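Local coordinates for sugar ABC transporter substrate-binding protein, BlMnBP1 (Bifidobacterium animalis subsp. lactis ATCC 27673, PDB 6I5R) that binds mannobiose and probably hands manno-oligosaccharides from beta-mannan to its ABC transporter as the extracellular solute-binding component, at residues D35-I40 and Y70-V75; Y114-G119 and A336-V341; L190-V195 and G254-D259; Y314-G319 and I379-A384. All coordinates share one frame; numbering follows the deposited sequence.

Interaction 1: residues D35-I40 and Y70-V75; sequences DIKTTI and YPNITV
Ile40 sets its CG1 between its own backbone N and carbonyl carbon (chi1 59°), and this brings CD1 to the neighbouring strand, 4.1 Å from Ile73 CG2 and against Val75 CG2. Thr39 and Thr74, both with OG1 anti to the carbonyl carbon (chi1 -61° and -68°), lie side by side and point the same way from the other face of the sheet; Thr39 OG1 stands 3.6 Å from Thr74 CB, a van der Waals contact.

Between these two layers of side chains, strands 38-40 and 73-75 run parallel in register, Thr38 beside Ile73, Thr39 beside Thr74 and Ile40 beside Val75. Three backbone hydrogen bonds join them in the staggered pattern of a parallel pair. Thr38 N gives to Asn72 O at 3.1 Å. On the other side of the same residue, Thr38 O accepts from Thr74 N at 2.9 Å. Ile40 N then gives to Thr74 O, and CA-H...O contacts such as Thr39 CA to Thr74 O lie beside these bonds. At the entry to the second strand Asn72 packs its CB against Ile36 O at 3.3 Å and runs alongside the start of the Lys37 chain.

Asn72 belongs to a type I turn, Tyr70 to Ile73, that leads out of helix 59-69, so the pairing completes a beta-alpha-beta unit made of strand 38-44, that helix and strand 73-79. Phe66 of the connecting helix packs on Ile73 and Val75, with Ile63 also on Val75, while helix 331-346 meets Ile36 and Thr38 through Glu332, Lys333 and Ala336.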
loop_
_atom_site.group_PDB
_atom_site.type_symbol
_atom_site.label_atom_id
_atom_site.label_comp_id
_atom_site.label_asym_id
_atom_site.label_seq_id
_atom_site.Cartn_x
_atom_site.Cartn_y
_atom_site.Cartn_z
ATOM N N ASP A 35 -4.181 -2.839 34.755
ATOM C CA ASP A 35 -5.145 -3.638 35.491
ATOM C C ASP A 35 -6.053 -4.435 34.569
ATOM O O ASP A 35 -6.876 -5.215 35.048
ATOM C CB ASP A 35 -5.985 -2.712 36.384
ATOM C CG ASP A 35 -6.591 -1.494 35.618
ATOM O OD1 ASP A 35 -6.107 -1.075 34.506
ATOM O OD2 ASP A 35 -7.562 -0.907 36.187
ATOM N N ILE A 36 -5.932 -4.262 33.264
ATOM C CA ILE A 36 -6.878 -4.900 32.371
ATOM C C ILE A 36 -6.515 -6.364 32.236
ATOM O O ILE A 36 -5.334 -6.714 32.075
ATOM C CB ILE A 36 -6.902 -4.209 30.997
ATOM C CG1 ILE A 36 -7.299 -2.744 31.153
ATOM C CG2 ILE A 36 -7.903 -4.902 30.084
ATOM C CD1 ILE A 36 -7.103 -1.941 29.860
ATOM N N LYS A 37 -7.541 -7.210 32.261
ATOM C CA LYS A 37 -7.434 -8.636 31.954
ATOM C C LYS A 37 -8.456 -8.941 30.871
ATOM O O LYS A 37 -9.664 -8.981 31.141
ATOM C CB LYS A 37 -7.693 -9.488 33.196
ATOM C CG LYS A 37 -6.830 -9.113 34.414
ATOM C CD LYS A 37 -7.330 -9.732 35.715
ATOM C CE LYS A 37 -6.408 -9.383 36.891
ATOM N NZ LYS A 37 -5.587 -8.133 36.680
ATOM N N THR A 38 -7.992 -9.131 29.638
ATOM C CA THR A 38 -8.918 -9.426 28.554
ATOM C C THR A 38 -8.149 -10.038 27.390
ATOM O O THR A 38 -6.913 -10.149 27.399
ATOM C CB THR A 38 -9.670 -8.169 28.119
ATOM O OG1 THR A 38 -10.661 -8.490 27.146
ATOM C CG2 THR A 38 -8.719 -7.167 27.498
ATOM N N THR A 39 -8.914 -10.408 26.372
ATOM C CA THR A 39 -8.392 -10.943 25.132
ATOM C C THR A 39 -8.947 -10.140 23.970
ATOM O O THR A 39 -10.143 -9.849 23.920
ATOM C CB THR A 39 -8.781 -12.401 24.981
ATOM O OG1 THR A 39 -8.224 -13.157 26.057
ATOM C CG2 THR A 39 -8.264 -12.935 23.683
ATOM N N ILE A 40 -8.072 -9.806 23.034
ATOM C CA ILE A 40 -8.453 -9.088 21.829
ATOM C C ILE A 40 -8.043 -9.912 20.625
ATOM O O ILE A 40 -7.047 -10.642 20.656
ATOM C CB ILE A 40 -7.823 -7.684 21.806
ATOM C CG1 ILE A 40 -6.306 -7.772 21.879
ATOM C CG2 ILE A 40 -8.378 -6.882 23.023
ATOM C CD1 ILE A 40 -5.584 -6.408 21.729
ATOM N N TYR A 70 2.437 -6.072 29.079
ATOM C CA TYR A 70 1.028 -6.234 29.437
ATOM C C TYR A 70 0.711 -7.717 29.410
ATOM O O TYR A 70 0.177 -8.233 28.418
ATOM C CB TYR A 70 0.087 -5.488 28.489
ATOM C CG TYR A 70 0.097 -3.989 28.648
ATOM C CD1 TYR A 70 -0.725 -3.358 29.575
ATOM C CD2 TYR A 70 0.934 -3.199 27.870
ATOM C CE1 TYR A 70 -0.716 -1.975 29.734
ATOM C CE2 TYR A 70 0.940 -1.826 28.007
ATOM C CZ TYR A 70 0.111 -1.220 28.938
ATOM O OH TYR A 70 0.123 0.147 29.076
ATOM N N PRO A 71 1.021 -8.439 30.490
ATOM C CA PRO A 71 0.849 -9.905 30.457
ATOM C C PRO A 71 -0.599 -10.340 30.446
ATOM O O PRO A 71 -0.898 -11.458 30.014
ATOM C CB PRO A 71 1.582 -10.375 31.725
ATOM C CG PRO A 71 1.665 -9.137 32.605
ATOM C CD PRO A 71 1.842 -8.001 31.636
ATOM N N ASN A 72 -1.525 -9.494 30.879
ATOM C CA ASN A 72 -2.922 -9.896 30.957
ATOM C C ASN A 72 -3.759 -9.395 29.790
ATOM O O ASN A 72 -4.976 -9.564 29.813
ATOM C CB ASN A 72 -3.497 -9.464 32.301
ATOM C CG ASN A 72 -2.615 -9.934 33.468
ATOM O OD1 ASN A 72 -2.147 -9.135 34.303
ATOM N ND2 ASN A 72 -2.353 -11.219 33.503
ATOM N N ILE A 73 -3.135 -8.834 28.760
ATOM C CA ILE A 73 -3.811 -8.564 27.503
ATOM C C ILE A 73 -3.360 -9.649 26.535
ATOM O O ILE A 73 -2.269 -9.574 25.955
ATOM C CB ILE A 73 -3.509 -7.166 26.968
ATOM C CG1 ILE A 73 -4.085 -6.095 27.879
ATOM C CG2 ILE A 73 -4.082 -7.014 25.528
ATOM C CD1 ILE A 73 -3.790 -4.689 27.423
ATOM N N THR A 74 -4.210 -10.648 26.351
ATOM C CA THR A 74 -3.941 -11.728 25.417
ATOM C C THR A 74 -4.368 -11.304 24.020
ATOM O O THR A 74 -5.507 -10.873 23.806
ATOM C CB THR A 74 -4.676 -13.006 25.839
ATOM O OG1 THR A 74 -4.116 -13.518 27.060
ATOM C CG2 THR A 74 -4.598 -14.049 24.722
ATOM N N VAL A 75 -3.453 -11.447 23.077
ATOM C CA VAL A 75 -3.669 -11.047 21.696
ATOM C C VAL A 75 -3.779 -12.297 20.836
ATOM O O VAL A 75 -2.819 -13.068 20.731
ATOM C CB VAL A 75 -2.533 -10.151 21.192
ATOM C CG1 VAL A 75 -2.836 -9.677 19.775
ATOM C CG2 VAL A 75 -2.314 -8.975 22.128
#

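Interaction 2: residues Y114-G119 and A336-V341; sequences YFVPYG and ASMIFV
Met338 and Tyr118 lie alongside each other but point opposite ways, forming a Met-aromatic contact between helix 331-346 and the loop that leads into strand 119-120. The thioether approaches obliquely: Met338 SD lies 5.4 Å from the centroid of the Tyr118 ring, 69° off the ring normal. Met338 CG sits nearer the ring plane, at the edge, 4.0 Å from Tyr118 CD1. Met338 is extended through its first two torsions and bends only at the last (chi3 -52°), which swings Met338 CE aside to Val116 CG1, 4.1 Å away; there the two side chains cross at a slant.

One helical turn on, Val341 comes in square to Tyr118 and touches the phenol end, its CG1 4.0 Å from Tyr118 CE1. The packing across this buried contact is apolar, and no hydrogen bond links the two segments. The tyrosine hydroxyl is instead hydrogen-bonded to Tyr323 O, on strand 314-325. Ile325 of the same strand touches Val116, Tyr118 and Met338, so loop, helix and sheet close on one apolar cluster. At the tip of the ring, Val341 bears on the hydroxyl oxygen with both methyls: CG1 and CG2 each lie 3.8 Å from Tyr118 OH.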
loop_
_atom_site.group_PDB
_atom_site.type_symbol
_atom_site.label_atom_id
_atom_site.label_comp_id
_atom_site.label_asym_id
_atom_site.label_seq_id
_atom_site.Cartn_x
_atom_site.Cartn_y
_atom_site.Cartn_z
ATOM N N TYR A 114 -17.864 2.471 12.158
ATOM C CA TYR A 114 -17.156 1.226 12.382
ATOM C C TYR A 114 -16.025 1.314 13.395
ATOM O O TYR A 114 -15.776 0.322 14.086
ATOM C CB TYR A 114 -16.561 0.716 11.051
ATOM C CG TYR A 114 -17.564 0.329 9.973
ATOM C CD1 TYR A 114 -18.452 -0.719 10.181
ATOM C CD2 TYR A 114 -17.592 0.983 8.735
ATOM C CE1 TYR A 114 -19.342 -1.105 9.204
ATOM C CE2 TYR A 114 -18.519 0.612 7.752
ATOM C CZ TYR A 114 -19.378 -0.446 7.997
ATOM O OH TYR A 114 -20.289 -0.837 7.029
ATOM N N PHE A 115 -15.320 2.442 13.499
ATOM C CA PHE A 115 -14.014 2.480 14.124
ATOM C C PHE A 115 -14.011 3.485 15.257
ATOM O O PHE A 115 -14.688 4.525 15.208
ATOM C CB PHE A 115 -12.895 2.853 13.113
ATOM C CG PHE A 115 -12.721 1.845 12.000
ATOM C CD1 PHE A 115 -12.385 0.531 12.275
ATOM C CD2 PHE A 115 -12.915 2.208 10.696
ATOM C CE1 PHE A 115 -12.268 -0.389 11.257
ATOM C CE2 PHE A 115 -12.792 1.293 9.682
ATOM C CZ PHE A 115 -12.482 -0.011 9.969
ATOM N N VAL A 116 -13.229 3.154 16.272
ATOM C CA VAL A 116 -13.017 4.055 17.412
ATOM C C VAL A 116 -12.112 5.203 16.982
ATOM O O VAL A 116 -11.028 4.955 16.441
ATOM C CB VAL A 116 -12.388 3.295 18.576
ATOM C CG1 VAL A 116 -12.134 4.247 19.759
ATOM C CG2 VAL A 116 -13.254 2.116 18.985
ATOM N N PRO A 117 -12.473 6.454 17.239
ATOM C CA PRO A 117 -11.521 7.544 16.975
ATOM C C PRO A 117 -10.382 7.487 17.982
ATOM O O PRO A 117 -10.607 7.330 19.183
ATOM C CB PRO A 117 -12.373 8.818 17.127
ATOM C CG PRO A 117 -13.523 8.413 18.005
ATOM C CD PRO A 117 -13.756 6.934 17.793
ATOM N N TYR A 118 -9.149 7.543 17.471
ATOM C CA TYR A 118 -7.975 7.604 18.325
ATOM C C TYR A 118 -7.842 8.960 19.000
ATOM O O TYR A 118 -7.186 9.049 20.036
ATOM C CB TYR A 118 -6.690 7.349 17.520
ATOM C CG TYR A 118 -6.531 5.915 17.082
ATOM C CD1 TYR A 118 -6.044 4.946 17.951
ATOM C CD2 TYR A 118 -6.851 5.532 15.791
ATOM C CE1 TYR A 118 -5.902 3.626 17.542
ATOM C CE2 TYR A 118 -6.755 4.236 15.396
ATOM C CZ TYR A 118 -6.267 3.283 16.248
ATOM O OH TYR A 118 -6.168 1.990 15.792
ATOM N N GLY A 119 -8.424 10.002 18.429
ATOM C CA GLY A 119 -8.222 11.358 18.911
ATOM C C GLY A 119 -8.347 12.360 17.779
ATOM O O GLY A 119 -8.370 12.007 16.611
ATOM N N ALA A 336 -7.720 -1.919 25.665
ATOM C CA ALA A 336 -6.686 -2.918 25.436
ATOM C C ALA A 336 -6.181 -2.844 24.000
ATOM O O ALA A 336 -4.979 -2.919 23.751
ATOM C CB ALA A 336 -7.212 -4.315 25.731
ATOM N N SER A 337 -7.098 -2.663 23.053
ATOM C CA SER A 337 -6.715 -2.639 21.643
ATOM C C SER A 337 -5.894 -1.398 21.325
ATOM O O SER A 337 -4.958 -1.458 20.522
ATOM C CB SER A 337 -7.966 -2.688 20.766
ATOM O OG SER A 337 -8.652 -3.926 20.875
ATOM N N MET A 338 -6.247 -0.258 21.935
ATOM C CA MET A 338 -5.531 0.985 21.649
ATOM C C MET A 338 -4.140 0.961 22.269
ATOM O O MET A 338 -3.183 1.506 21.691
ATOM C CB MET A 338 -6.337 2.193 22.146
ATOM C CG MET A 338 -5.777 3.515 21.673
ATOM S SD MET A 338 -6.807 4.968 22.065
ATOM C CE MET A 338 -8.431 4.537 21.440
ATOM N N ILE A 339 -4.012 0.309 23.427
ATOM C CA ILE A 339 -2.695 0.051 24.001
ATOM C C ILE A 339 -1.847 -0.794 23.055
ATOM O O ILE A 339 -0.692 -0.467 22.782
ATOM C CB ILE A 339 -2.843 -0.618 25.378
ATOM C CG1 ILE A 339 -3.549 0.355 26.322
ATOM C CG2 ILE A 339 -1.494 -1.056 25.910
ATOM C CD1 ILE A 339 -3.888 -0.215 27.699
ATOM N N PHE A 340 -2.405 -1.893 22.525
ATOM C CA PHE A 340 -1.629 -2.729 21.616
ATOM C C PHE A 340 -1.241 -1.969 20.344
ATOM O O PHE A 340 -0.121 -2.109 19.848
ATOM C CB PHE A 340 -2.411 -4.005 21.268
ATOM C CG PHE A 340 -1.668 -4.907 20.325
ATOM C CD1 PHE A 340 -0.550 -5.598 20.759
ATOM C CD2 PHE A 340 -2.068 -5.036 19.012
ATOM C CE1 PHE A 340 0.172 -6.386 19.898
ATOM C CE2 PHE A 340 -1.344 -5.844 18.134
ATOM C CZ PHE A 340 -0.234 -6.523 18.588
ATOM N N VAL A 341 -2.154 -1.174 19.784
ATOM C CA VAL A 341 -1.792 -0.391 18.602
ATOM C C VAL A 341 -0.669 0.581 18.936
ATOM O O VAL A 341 0.294 0.742 18.179
ATOM C CB VAL A 341 -3.024 0.347 18.046
ATOM C CG1 VAL A 341 -2.605 1.378 17.010
ATOM C CG2 VAL A 341 -4.001 -0.629 17.442
#

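Interaction 3: residues L190-V195 and G254-D259; sequences LYTNFV and GYTEED
Thr192 and Glu257 form the tight part of this contact, a two-point grip of a carboxylate on a threonine that opens an ST turn. Glu257 OE1 takes the backbone N-H of Thr192 at 2.8 Å; the donor comes in on the syn side, 30° out of the carboxylate plane. Its other oxygen, OE2, accepts from Thr192 OG1 at 2.5 Å, so short that the exact length is doubtful. With one bond to each oxygen, the carboxylate's rotation is probably restrained. The glutamate reaches this position by a bend at chi2 (-75°), and its chain meets Thr192 nearly perpendicularly. It also crosses Tyr191, with ring and carboxylate planes 61° apart and Glu257 CB 4.0 Å from Tyr191 CD1. The far end of that ring has another partner, since Tyr191 OH is hydrogen-bonded to the backbone N of Asp264.

Toward Leu190 the hold is less straight: one bent backbone bond runs from Leu190 N to Tyr255 O at 3.0 Å. The Leu190 and Thr256 side chains run alongside each other, Leu190 CD2 3.9 Å from Thr256 CG2. Leu190 O is buried without a hydrogen-bond partner, although Thr256 CA comes close in a CA-H...O contact. Just before this, Gly254 ends helix 239-252 in a Schellman motif, and beyond the grip the chain passes to Glu258, on the exposed side of the loop. The contact therefore holds the loop leaving strand 188-190 to the chain between helices 239-252 and 265-273. The same Thr192 hydroxyl that donates to the glutamate closes the ST turn by accepting from Phe194 N, 3.1 Å from Thr192 OG1.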
loop_
_atom_site.group_PDB
_atom_site.type_symbol
_atom_site.label_atom_id
_atom_site.label_comp_id
_atom_site.label_asym_id
_atom_site.label_seq_id
_atom_site.Cartn_x
_atom_site.Cartn_y
_atom_site.Cartn_z
ATOM N N LEU A 190 9.095 -8.628 -16.364
ATOM C CA LEU A 190 8.176 -8.064 -15.382
ATOM C C LEU A 190 7.124 -9.115 -15.074
ATOM O O LEU A 190 6.399 -9.551 -15.970
ATOM C CB LEU A 190 7.541 -6.769 -15.898
ATOM C CG LEU A 190 6.656 -5.968 -14.928
ATOM C CD1 LEU A 190 6.647 -4.481 -15.207
ATOM C CD2 LEU A 190 5.220 -6.517 -14.999
ATOM N N TYR A 191 7.046 -9.524 -13.811
ATOM C CA TYR A 191 6.094 -10.538 -13.389
ATOM C C TYR A 191 4.877 -9.823 -12.844
ATOM O O TYR A 191 5.005 -8.982 -11.953
ATOM C CB TYR A 191 6.707 -11.442 -12.327
ATOM C CG TYR A 191 5.955 -12.705 -12.048
ATOM C CD1 TYR A 191 6.141 -13.824 -12.826
ATOM C CD2 TYR A 191 5.089 -12.790 -10.976
ATOM C CE1 TYR A 191 5.470 -15.001 -12.560
ATOM C CE2 TYR A 191 4.425 -13.957 -10.700
ATOM C CZ TYR A 191 4.607 -15.065 -11.497
ATOM O OH TYR A 191 3.956 -16.245 -11.216
ATOM N N THR A 192 3.704 -10.140 -13.381
ATOM C CA THR A 192 2.561 -9.310 -13.075
ATOM C C THR A 192 1.875 -9.691 -11.772
ATOM O O THR A 192 1.207 -8.841 -11.203
ATOM C CB THR A 192 1.480 -9.382 -14.160
ATOM O OG1 THR A 192 1.002 -10.733 -14.245
ATOM C CG2 THR A 192 1.992 -8.928 -15.487
ATOM N N ASN A 193 2.017 -10.939 -11.309
ATOM C CA ASN A 193 1.204 -11.470 -10.210
ATOM C C ASN A 193 -0.269 -11.170 -10.456
ATOM O O ASN A 193 -1.021 -10.825 -9.547
ATOM C CB ASN A 193 1.660 -10.931 -8.857
ATOM C CG ASN A 193 2.723 -11.815 -8.220
ATOM O OD1 ASN A 193 2.503 -13.006 -8.046
ATOM N ND2 ASN A 193 3.888 -11.240 -7.908
ATOM N N PHE A 194 -0.673 -11.350 -11.709
ATOM C CA PHE A 194 -2.051 -11.141 -12.132
ATOM C C PHE A 194 -3.046 -11.775 -11.164
ATOM O O PHE A 194 -4.100 -11.200 -10.884
ATOM C CB PHE A 194 -2.203 -11.721 -13.553
ATOM C CG PHE A 194 -3.597 -11.733 -14.081
ATOM C CD1 PHE A 194 -4.453 -12.805 -13.805
ATOM C CD2 PHE A 194 -4.053 -10.713 -14.897
ATOM C CE1 PHE A 194 -5.739 -12.822 -14.309
ATOM C CE2 PHE A 194 -5.339 -10.732 -15.401
ATOM C CZ PHE A 194 -6.181 -11.802 -15.097
ATOM N N VAL A 195 -2.724 -12.952 -10.626
ATOM C CA VAL A 195 -3.759 -13.695 -9.913
ATOM C C VAL A 195 -4.103 -13.024 -8.586
ATOM O O VAL A 195 -5.220 -13.179 -8.085
ATOM C CB VAL A 195 -3.346 -15.169 -9.710
ATOM C CG1 VAL A 195 -4.132 -15.852 -8.567
ATOM C CG2 VAL A 195 -3.543 -15.950 -11.005
ATOM N N GLY A 254 5.329 -8.570 -24.853
ATOM C CA GLY A 254 5.777 -9.905 -24.511
ATOM C C GLY A 254 6.863 -9.928 -23.468
ATOM O O GLY A 254 7.706 -10.832 -23.479
ATOM N N TYR A 255 6.885 -8.936 -22.578
ATOM C CA TYR A 255 7.904 -8.842 -21.546
ATOM C C TYR A 255 7.407 -9.300 -20.178
ATOM O O TYR A 255 8.065 -9.002 -19.175
ATOM C CB TYR A 255 8.414 -7.408 -21.400
ATOM C CG TYR A 255 8.994 -6.790 -22.651
ATOM C CD1 TYR A 255 9.521 -7.575 -23.659
ATOM C CD2 TYR A 255 8.993 -5.419 -22.828
ATOM C CE1 TYR A 255 10.026 -7.018 -24.819
ATOM C CE2 TYR A 255 9.513 -4.853 -23.976
ATOM C CZ TYR A 255 10.025 -5.668 -24.977
ATOM O OH TYR A 255 10.541 -5.164 -26.159
ATOM N N THR A 256 6.250 -9.959 -20.105
ATOM C CA THR A 256 5.735 -10.508 -18.842
ATOM C C THR A 256 5.657 -12.031 -18.948
ATOM O O THR A 256 6.033 -12.635 -19.961
ATOM C CB THR A 256 4.370 -9.904 -18.477
ATOM O OG1 THR A 256 3.417 -10.195 -19.505
ATOM C CG2 THR A 256 4.494 -8.427 -18.324
ATOM N N GLU A 257 5.175 -12.651 -17.875
ATOM C CA GLU A 257 5.139 -14.106 -17.812
ATOM C C GLU A 257 4.286 -14.662 -18.940
ATOM O O GLU A 257 3.382 -14.000 -19.462
ATOM C CB GLU A 257 4.606 -14.594 -16.458
ATOM C CG GLU A 257 3.135 -14.285 -16.167
ATOM C CD GLU A 257 2.867 -12.827 -15.801
ATOM O OE1 GLU A 257 3.824 -12.127 -15.402
ATOM O OE2 GLU A 257 1.690 -12.395 -15.927
ATOM N N GLU A 258 4.606 -15.901 -19.320
ATOM C CA GLU A 258 3.919 -16.535 -20.441
ATOM C C GLU A 258 2.416 -16.594 -20.189
ATOM O O GLU A 258 1.606 -16.377 -21.101
ATOM C CB GLU A 258 4.478 -17.950 -20.690
ATOM C CG GLU A 258 3.538 -18.779 -21.605
ATOM C CD GLU A 258 4.285 -19.500 -22.761
ATOM O OE1 GLU A 258 5.543 -19.718 -22.677
ATOM O OE2 GLU A 258 3.618 -19.881 -23.760
ATOM N N ASP A 259 2.034 -16.966 -18.974
ATOM C CA ASP A 259 0.634 -17.190 -18.642
ATOM C C ASP A 259 0.226 -16.410 -17.410
ATOM O O ASP A 259 0.444 -16.884 -16.298
ATOM C CB ASP A 259 0.324 -18.673 -18.423
ATOM C CG ASP A 259 -1.166 -18.925 -18.253
ATOM O OD1 ASP A 259 -1.956 -17.979 -18.411
ATOM O OD2 ASP A 259 -1.551 -20.077 -17.973
#

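Interaction 4: residues Y314-G319 and I379-A384; sequences YATIAG and ITDAPA
Ile379 joins strand 314-319 in a parallel beta bridge with Thr316, and its side chain runs back along that strand toward Tyr314. From CB, where a chi1 of 51° tucks CG1 over the backbone, the longer branch leaves on the side of Thr316: CG1 packs 3.7 Å from Ala315 O and also lies against Thr316 OG1. At the tip, CD1 touches the Tyr314 ring obliquely, 3.9 Å from its CD2. The backbone of the isoleucine is held on both sides of its CA, for Ile379 N gives to Ala315 O at 3.0 Å and Ile379 O accepts from Ile317 N at 2.7 Å. The first donor is tilted 25° from the carbonyl plane, whereas the second points almost straight down the carbonyl bond.

Past the bridge, the segment peels away from the strand, and the methyl CG2 of Thr380 rests on Ile317 O. Water then takes over from direct bonding: two molecules each bridge Thr316 OG1 and Asp381 OD1, each donating a hydrogen bond to the carboxylate. Met218 and Asn219 of helix 217-224 also touch Asp381, so this surface contact leads from the central sheet toward that helix. A third water spans the widening gap between the backbones, donating to Ile317 O at 2.8 Å and accepting from Asp381 N at 2.9 Å.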
loop_
_atom_site.group_PDB
_atom_site.type_symbol
_atom_site.label_atom_id
_atom_site.label_comp_id
_atom_site.label_asym_id
_atom_site.label_seq_id
_atom_site.Cartn_x
_atom_site.Cartn_y
_atom_site.Cartn_z
ATOM N N TYR A 314 9.686 11.346 -8.230
ATOM C CA TYR A 314 8.924 11.491 -7.001
ATOM C C TYR A 314 8.453 10.132 -6.506
ATOM O O TYR A 314 8.191 9.216 -7.299
ATOM C CB TYR A 314 7.693 12.372 -7.202
ATOM C CG TYR A 314 7.994 13.810 -7.471
ATOM C CD1 TYR A 314 8.351 14.222 -8.729
ATOM C CD2 TYR A 314 7.902 14.773 -6.462
ATOM C CE1 TYR A 314 8.628 15.545 -9.003
ATOM C CE2 TYR A 314 8.167 16.106 -6.723
ATOM C CZ TYR A 314 8.553 16.476 -8.007
ATOM O OH TYR A 314 8.826 17.780 -8.323
ATOM N N ALA A 315 8.356 10.008 -5.185
ATOM C CA ALA A 315 7.794 8.824 -4.552
ATOM C C ALA A 315 6.968 9.270 -3.354
ATOM O O ALA A 315 7.455 10.016 -2.496
ATOM C CB ALA A 315 8.898 7.842 -4.128
ATOM N N THR A 316 5.713 8.825 -3.310
ATOM C CA THR A 316 4.823 9.126 -2.196
ATOM C C THR A 316 5.075 8.149 -1.058
ATOM O O THR A 316 5.185 6.944 -1.285
ATOM C CB THR A 316 3.356 9.014 -2.623
ATOM O OG1 THR A 316 3.080 9.990 -3.639
ATOM C CG2 THR A 316 2.431 9.191 -1.426
ATOM N N ILE A 317 5.185 8.659 0.151
ATOM C CA ILE A 317 5.180 7.816 1.339
ATOM C C ILE A 317 3.769 7.776 1.880
ATOM O O ILE A 317 3.140 8.827 2.079
ATOM C CB ILE A 317 6.149 8.326 2.403
ATOM C CG1 ILE A 317 7.569 8.199 1.881
ATOM C CG2 ILE A 317 5.960 7.530 3.646
ATOM C CD1 ILE A 317 8.498 9.070 2.655
ATOM N N ALA A 318 3.269 6.568 2.101
ATOM C CA ALA A 318 1.900 6.387 2.533
ATOM C C ALA A 318 1.856 5.190 3.467
ATOM O O ALA A 318 2.821 4.424 3.576
ATOM C CB ALA A 318 0.954 6.226 1.336
ATOM N N GLY A 319 0.758 5.088 4.207
ATOM C CA GLY A 319 0.530 3.909 4.995
ATOM C C GLY A 319 0.279 2.720 4.089
ATOM O O GLY A 319 -0.358 2.834 3.044
ATOM N N ILE A 379 7.450 12.553 -0.970
ATOM C CA ILE A 379 6.310 13.408 -0.670
ATOM C C ILE A 379 5.217 12.568 -0.017
ATOM O O ILE A 379 5.228 11.348 -0.079
ATOM C CB ILE A 379 5.747 14.115 -1.925
ATOM C CG1 ILE A 379 5.487 13.121 -3.072
ATOM C CG2 ILE A 379 6.683 15.239 -2.380
ATOM C CD1 ILE A 379 4.846 13.799 -4.316
ATOM N N THR A 380 4.238 13.250 0.568
ATOM C CA THR A 380 3.035 12.617 1.080
ATOM C C THR A 380 1.814 13.325 0.507
ATOM O O THR A 380 1.861 14.507 0.148
ATOM C CB THR A 380 2.951 12.666 2.604
ATOM O OG1 THR A 380 2.922 14.038 3.007
ATOM C CG2 THR A 380 4.137 11.948 3.209
ATOM N N ASP A 381 0.723 12.581 0.424
ATOM C CA ASP A 381 -0.505 13.127 -0.129
ATOM C C ASP A 381 -1.045 14.227 0.785
ATOM O O ASP A 381 -1.309 13.997 1.968
ATOM C CB ASP A 381 -1.548 12.022 -0.308
ATOM C CG ASP A 381 -1.295 11.155 -1.504
ATOM O OD1 ASP A 381 -0.506 11.548 -2.385
ATOM O OD2 ASP A 381 -1.938 10.088 -1.594
ATOM N N ALA A 382 -1.244 15.409 0.226
ATOM C CA ALA A 382 -1.893 16.488 0.942
ATOM C C ALA A 382 -3.379 16.185 1.166
ATOM O O ALA A 382 -4.024 15.523 0.350
ATOM C CB ALA A 382 -1.727 17.769 0.142
ATOM N N PRO A 383 -3.949 16.658 2.265
ATOM C CA PRO A 383 -5.395 16.514 2.452
ATOM C C PRO A 383 -6.127 17.378 1.446
ATOM O O PRO A 383 -5.578 18.322 0.879
ATOM C CB PRO A 383 -5.626 16.999 3.882
ATOM C CG PRO A 383 -4.497 17.952 4.136
ATOM C CD PRO A 383 -3.321 17.463 3.326
ATOM N N ALA A 384 -7.377 17.016 1.197
ATOM C CA ALA A 384 -8.219 17.839 0.351
ATOM C C ALA A 384 -8.453 19.178 1.043
ATOM O O ALA A 384 -8.171 19.339 2.229
ATOM C CB ALA A 384 -9.551 17.140 0.072
HETATM O O HOH W 1 0.564 9.915 -4.240
HETATM O O HOH W 2 2.199 12.791 -3.104
HETATM O O HOH W 3 0.609 9.977 1.647
#

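From the N terminus, interaction 1 closes first, bringing strand 73-79 back beside strand 38-44 after one helix. Residues 114-119 then open interaction 2, whose long loop returns only at helix 331-346. Interaction 3 opens and closes within that loop, tying two chain segments on the opposite side of the chain's centre, about 40 Å from interaction 2 between centres. Interaction 4 starts in the same loop, on strand 314-325, but closes beyond it at 379-384, so interactions 2 and 4 cross. Helix 331-346 packs against interaction 1 as well, through Ala336 and Ile339, while interactions 1 and 4 reach different parts of the same branched mixed sheet.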